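Local coordinates for flagellar hook-associated protein (Burkholderia pseudomallei, PDB 4UT1) that probably serves as a structural component of the bacterial flagellum, at the junction that links hook and filament, at residues V152-Q157 with G429-F434. Sequence-based numbering, arbitrary orientation.
Sequences VAAGQQ and GALDGF. With EDO (1,2-ethanediol), chain G.
Leu431 rests against the bare backbone of Gly155, its CB 3.7 Å from Gly155 CA and its CD1 sitting against Gly155 N and CA and reaching the methyl of Ala154. Because Gly155 carries no side chain, the short helical turn 430-433 can come close to the long helix, with Gly155 CA and Leu431 CA 4.9 Å apart. One turn back on the long helix, Val152 supplies a CA-H...O contact to Leu431 O (3.5 Å, 152° at the hydrogen); with its CG1 anti to the backbone N (chi1 170°), CG2 is left anti to the carbonyl carbon and lies 3.3 Å from Phe434 O. Asp432 starts out away from the helix, but its carboxylate folds back over Gly155, OD1 lying 3.4 Å from Gly155 C. Two waters make the polar link: one donates to Val152 O and to Asp432 OD1 (2.6 Å) and accepts from Gln156 NE2, and the second joins Asp432 OD2 to Gly155 O. Both carboxylate oxygens are thereby tied to the helix through water. On the buried side, behind the water-bridged carboxylate, Leu431 also meets Leu151, and Phe434 packs among Ala148, Leu151 and helix 287-322. The turn comes just after strand 421-425, an inner strand of the D2-like sheet, and lays this segment against helices 134-193 and 287-322.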
loop_
_atom_site.group_PDB
_atom_site.type_symbol
_atom_site.label_atom_id
_atom_site.label_comp_id
_atom_site.label_asym_id
_atom_site.label_seq_id
_atom_site.Cartn_x
_atom_site.Cartn_y
_atom_site.Cartn_z
ATOM N N VAL A 152 11.696 -5.737 -5.093
ATOM C CA VAL A 152 11.550 -7.177 -4.929
ATOM C C VAL A 152 12.342 -7.697 -3.705
ATOM O O VAL A 152 11.809 -8.477 -2.915
ATOM C CB VAL A 152 11.993 -7.922 -6.217
ATOM C CG1 VAL A 152 12.092 -9.420 -5.984
ATOM C CG2 VAL A 152 11.041 -7.630 -7.342
ATOM N N ALA A 153 13.589 -7.256 -3.530
ATOM C CA ALA A 153 14.372 -7.649 -2.355
ATOM C C ALA A 153 13.702 -7.153 -1.077
ATOM O O ALA A 153 13.689 -7.854 -0.071
ATOM C CB ALA A 153 15.820 -7.127 -2.448
ATOM N N ALA A 154 13.111 -5.959 -1.128
ATOM C CA ALA A 154 12.350 -5.467 0.014
ATOM C C ALA A 154 11.192 -6.411 0.372
ATOM O O ALA A 154 10.941 -6.674 1.547
ATOM C CB ALA A 154 11.817 -4.068 -0.260
ATOM N N GLY A 155 10.492 -6.923 -0.639
ATOM C CA GLY A 155 9.396 -7.858 -0.396
ATOM C C GLY A 155 9.901 -9.093 0.333
ATOM O O GLY A 155 9.258 -9.599 1.261
ATOM N N GLN A 156 11.060 -9.579 -0.093
ATOM C CA GLN A 156 11.683 -10.741 0.540
ATOM C C GLN A 156 12.052 -10.458 1.994
ATOM O O GLN A 156 11.851 -11.312 2.857
ATOM C CB GLN A 156 12.926 -11.172 -0.231
ATOM C CG GLN A 156 12.677 -11.673 -1.645
ATOM C CD GLN A 156 12.093 -13.072 -1.688
ATOM O OE1 GLN A 156 12.553 -13.982 -0.984
ATOM N NE2 GLN A 156 11.072 -13.255 -2.521
ATOM N N GLN A 157 12.600 -9.277 2.267
ATOM C CA GLN A 157 12.982 -8.908 3.629
ATOM C C GLN A 157 11.773 -8.816 4.550
ATOM O O GLN A 157 11.789 -9.317 5.684
ATOM C CB GLN A 157 13.747 -7.585 3.650
ATOM C CG GLN A 157 14.139 -7.133 5.060
ATOM C CD GLN A 157 15.202 -8.038 5.689
ATOM O OE1 GLN A 157 16.176 -8.416 5.034
ATOM N NE2 GLN A 157 15.013 -8.387 6.951
ATOM N N GLY A 429 1.451 -7.322 -1.180
ATOM C CA GLY A 429 2.054 -8.187 -2.185
ATOM C C GLY A 429 2.601 -7.531 -3.437
ATOM O O GLY A 429 3.143 -8.210 -4.320
ATOM N N ALA A 430 2.471 -6.215 -3.534
ATOM C CA ALA A 430 2.909 -5.517 -4.732
ATOM C C ALA A 430 4.413 -5.656 -4.951
ATOM O O ALA A 430 4.881 -5.643 -6.093
ATOM C CB ALA A 430 2.522 -4.050 -4.656
ATOM N N LEU A 431 5.158 -5.780 -3.861
ATOM C CA LEU A 431 6.616 -5.863 -3.940
ATOM C C LEU A 431 7.089 -7.168 -4.558
ATOM O O LEU A 431 8.031 -7.174 -5.353
ATOM C CB LEU A 431 7.239 -5.709 -2.554
ATOM C CG LEU A 431 6.911 -4.443 -1.760
ATOM C CD1 LEU A 431 7.641 -4.447 -0.422
ATOM C CD2 LEU A 431 7.241 -3.189 -2.598
ATOM N N ASP A 432 6.466 -8.276 -4.163
ATOM C CA ASP A 432 6.959 -9.594 -4.558
ATOM C C ASP A 432 6.759 -9.835 -6.043
ATOM O O ASP A 432 7.513 -10.590 -6.654
ATOM C CB ASP A 432 6.272 -10.710 -3.750
ATOM C CG ASP A 432 6.679 -10.718 -2.291
ATOM O OD1 ASP A 432 7.876 -10.506 -1.993
ATOM O OD2 ASP A 432 5.795 -10.959 -1.435
ATOM N N GLY A 433 5.748 -9.189 -6.620
ATOM C CA GLY A 433 5.461 -9.315 -8.034
ATOM C C GLY A 433 5.940 -8.154 -8.892
ATOM O O GLY A 433 5.782 -8.191 -10.109
ATOM N N PHE A 434 6.541 -7.138 -8.272
ATOM C CA PHE A 434 6.989 -5.956 -9.020
ATOM C C PHE A 434 7.989 -6.332 -10.106
ATOM O O PHE A 434 9.010 -6.956 -9.827
ATOM C CB PHE A 434 7.625 -4.915 -8.086
ATOM C CG PHE A 434 7.892 -3.596 -8.758
ATOM C CD1 PHE A 434 9.089 -3.366 -9.428
ATOM C CD2 PHE A 434 6.939 -2.593 -8.735
ATOM C CE1 PHE A 434 9.327 -2.140 -10.082
ATOM C CE2 PHE A 434 7.175 -1.372 -9.375
ATOM C CZ PHE A 434 8.379 -1.153 -10.038
HETATM C C1 EDO G . 8.593 -17.138 0.201
HETATM O O1 EDO G . 9.442 -18.141 0.764
HETATM C C2 EDO G . 9.495 -16.054 -0.373
HETATM O O2 EDO G . 8.704 -15.035 -0.984
HETATM O O HOH W 1 9.903 -10.604 -3.606
HETATM O O HOH W 2 6.400 -10.117 1.017
#